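Local coordinates for osmotically inducible lipoprotein OsmE (Pseudomonas aeruginosa PAO1, PDB 4DM5) that is an osmotically inducible lipoprotein of undetermined function, whose BamE-like domain suggests a role at the outer membrane of the cell envelope, at residues Q31-I36 with S52-I57. Numbering follows the deposited sequence.
Sequences QEVLRI and SCNSYI
Val-33 lays its CG1 methyl against the phenol oxygen of Tyr-56, 3.5 Å from CG1 to OH, and the same methyl lies 4.1 Å from ND2 of Asn-54. That branch is the one anti to the backbone N (chi1 170°), which carries it off helix 30-37 toward strand 52-60. Leu-34 adds a looser touch at the margin, its CD2 4.3 Å from Asn-54 ND2.

The example illustrates how polar groups can be accommodated between a helix and a sheet. No direct hydrogen bond joins the two segments; the polar atoms on the strand side pair with each other instead. Asn-54 ND2 donates to Tyr-56 OH over 3.0 Å, the oxygen lying 17° out of the amide plane, so the two residues, two positions apart on the same face of the strand, brace one another. A weak hydrogen bond from Thr-43 OG1 on the adjoining strand reaches the amide oxygen OD1. The phenol in turn donates to a water 2.7 Å from OH, and this water donates a hydrogen bond to Val-33 O, also at 2.7 Å. Tyr-56 OH is thus gripped as acceptor and as donor, and the helix is linked to the sheet through one bridging water beside the methyl contact.

The other strand face carries Cys-53, disulfide-bonded to Cys-85 at the start of helix 85-94. With segment axes 11.4 Å apart and nearly parallel (2°), this is helix-on-sheet packing in an alpha+beta fold, consistent with the BamE family, in which helices pack against an antiparallel sheet.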
loop_
_atom_site.group_PDB
_atom_site.type_symbol
_atom_site.label_atom_id
_atom_site.label_comp_id
_atom_site.label_asym_id
_atom_site.label_seq_id
_atom_site.Cartn_x
_atom_site.Cartn_y
_atom_site.Cartn_z
ATOM N N GLN A 31 -5.510 -2.420 11.568
ATOM C CA GLN A 31 -4.576 -2.934 12.535
ATOM C C GLN A 31 -3.832 -4.199 12.097
ATOM O O GLN A 31 -2.689 -4.392 12.375
ATOM C CB GLN A 31 -5.380 -3.239 13.859
ATOM C CG GLN A 31 -5.521 -2.082 14.786
ATOM C CD GLN A 31 -6.126 -2.534 16.061
ATOM O OE1 GLN A 31 -5.625 -3.477 16.710
ATOM N NE2 GLN A 31 -7.212 -1.913 16.430
ATOM N N GLU A 32 -4.475 -5.058 11.312
ATOM C CA GLU A 32 -3.805 -6.234 10.804
ATOM C C GLU A 32 -2.710 -5.856 9.771
ATOM O O GLU A 32 -1.593 -6.338 9.804
ATOM C CB GLU A 32 -4.804 -7.122 10.146
ATOM C CG GLU A 32 -4.078 -8.412 9.809
ATOM C CD GLU A 32 -4.907 -9.662 9.862
ATOM O OE1 GLU A 32 -6.156 -9.663 9.621
ATOM O OE2 GLU A 32 -4.228 -10.699 10.106
ATOM N N VAL A 33 -3.037 -4.850 8.933
ATOM C CA VAL A 33 -2.002 -4.432 8.054
ATOM C C VAL A 33 -0.813 -3.834 8.817
ATOM O O VAL A 33 0.332 -4.089 8.420
ATOM C CB VAL A 33 -2.566 -3.410 7.066
ATOM C CG1 VAL A 33 -1.459 -2.724 6.228
ATOM C CG2 VAL A 33 -3.590 -4.084 6.149
ATOM N N LEU A 34 -1.063 -3.045 9.881
ATOM C CA LEU A 34 0.062 -2.520 10.653
ATOM C C LEU A 34 0.993 -3.634 11.251
ATOM O O LEU A 34 2.254 -3.581 11.248
ATOM C CB LEU A 34 -0.462 -1.569 11.801
ATOM C CG LEU A 34 -1.114 -0.324 11.255
ATOM C CD1 LEU A 34 -1.850 0.538 12.296
ATOM C CD2 LEU A 34 0.021 0.460 10.524
ATOM N N ARG A 35 0.342 -4.691 11.737
ATOM C CA ARG A 35 1.093 -5.835 12.236
ATOM C C ARG A 35 1.935 -6.579 11.229
ATOM O O ARG A 35 3.096 -6.891 11.444
ATOM C CB ARG A 35 0.103 -6.823 12.883
ATOM C CG ARG A 35 -0.465 -6.204 14.193
ATOM C CD ARG A 35 -1.294 -7.050 15.172
ATOM N NE ARG A 35 -2.685 -7.081 14.836
ATOM C CZ ARG A 35 -3.704 -6.415 15.320
ATOM N NH1 ARG A 35 -3.597 -5.498 16.311
ATOM N NH2 ARG A 35 -4.873 -6.628 14.696
ATOM N N ILE A 36 1.375 -6.707 10.008
ATOM C CA ILE A 36 2.053 -7.445 8.978
ATOM C C ILE A 36 3.180 -6.688 8.414
ATOM O O ILE A 36 4.277 -7.246 8.122
ATOM C CB ILE A 36 1.048 -7.672 7.811
ATOM C CG1 ILE A 36 0.003 -8.799 8.169
ATOM C CG2 ILE A 36 1.809 -8.112 6.531
ATOM C CD1 ILE A 36 -1.236 -8.836 7.263
ATOM N N SER A 52 -8.376 5.749 3.334
ATOM C CA SER A 52 -7.110 6.231 3.672
ATOM C C SER A 52 -6.061 5.338 2.986
ATOM O O SER A 52 -6.402 4.367 2.334
ATOM C CB SER A 52 -6.846 6.140 5.114
ATOM O OG SER A 52 -6.975 4.813 5.477
ATOM N N CYS A 53 -4.852 5.800 3.032
ATOM C CA CYS A 53 -3.789 5.085 2.258
ATOM C C CYS A 53 -2.507 5.083 3.119
ATOM O O CYS A 53 -2.104 6.080 3.695
ATOM C CB CYS A 53 -3.572 5.812 0.942
ATOM S SG CYS A 53 -2.459 4.914 -0.168
ATOM N N ASN A 54 -1.808 3.938 3.134
ATOM C CA ASN A 54 -0.497 3.859 3.771
ATOM C C ASN A 54 0.595 3.710 2.737
ATOM O O ASN A 54 0.458 2.883 1.786
ATOM C CB ASN A 54 -0.408 2.539 4.588
ATOM C CG ASN A 54 -1.310 2.460 5.858
ATOM O OD1 ASN A 54 -1.927 3.454 6.201
ATOM N ND2 ASN A 54 -1.331 1.317 6.527
ATOM N N SER A 55 1.641 4.500 2.905
ATOM C CA SER A 55 2.762 4.439 1.873
ATOM C C SER A 55 3.913 3.730 2.525
ATOM O O SER A 55 4.258 3.986 3.720
ATOM C CB SER A 55 3.280 5.805 1.468
ATOM O OG SER A 55 2.390 6.494 0.638
ATOM N N TYR A 56 4.654 2.921 1.744
ATOM C CA TYR A 56 5.860 2.186 2.226
ATOM C C TYR A 56 6.947 2.241 1.209
ATOM O O TYR A 56 6.687 2.602 -0.006
ATOM C CB TYR A 56 5.535 0.702 2.425
ATOM C CG TYR A 56 4.297 0.454 3.292
ATOM C CD1 TYR A 56 4.478 0.249 4.652
ATOM C CD2 TYR A 56 3.039 0.413 2.770
ATOM C CE1 TYR A 56 3.379 -0.007 5.481
ATOM C CE2 TYR A 56 1.874 0.165 3.552
ATOM C CZ TYR A 56 2.087 -0.075 4.935
ATOM O OH TYR A 56 1.046 -0.365 5.754
ATOM N N ILE A 57 8.164 1.971 1.681
ATOM C CA ILE A 57 9.229 1.713 0.718
ATOM C C ILE A 57 9.657 0.278 1.041
ATOM O O ILE A 57 10.149 -0.026 2.131
ATOM C CB ILE A 57 10.427 2.680 0.952
ATOM C CG1 ILE A 57 9.978 4.120 0.699
ATOM C CG2 ILE A 57 11.600 2.168 0.089
ATOM C CD1 ILE A 57 9.647 4.498 -0.726
HETATM O O HOH W 1 1.918 -2.020 7.758
#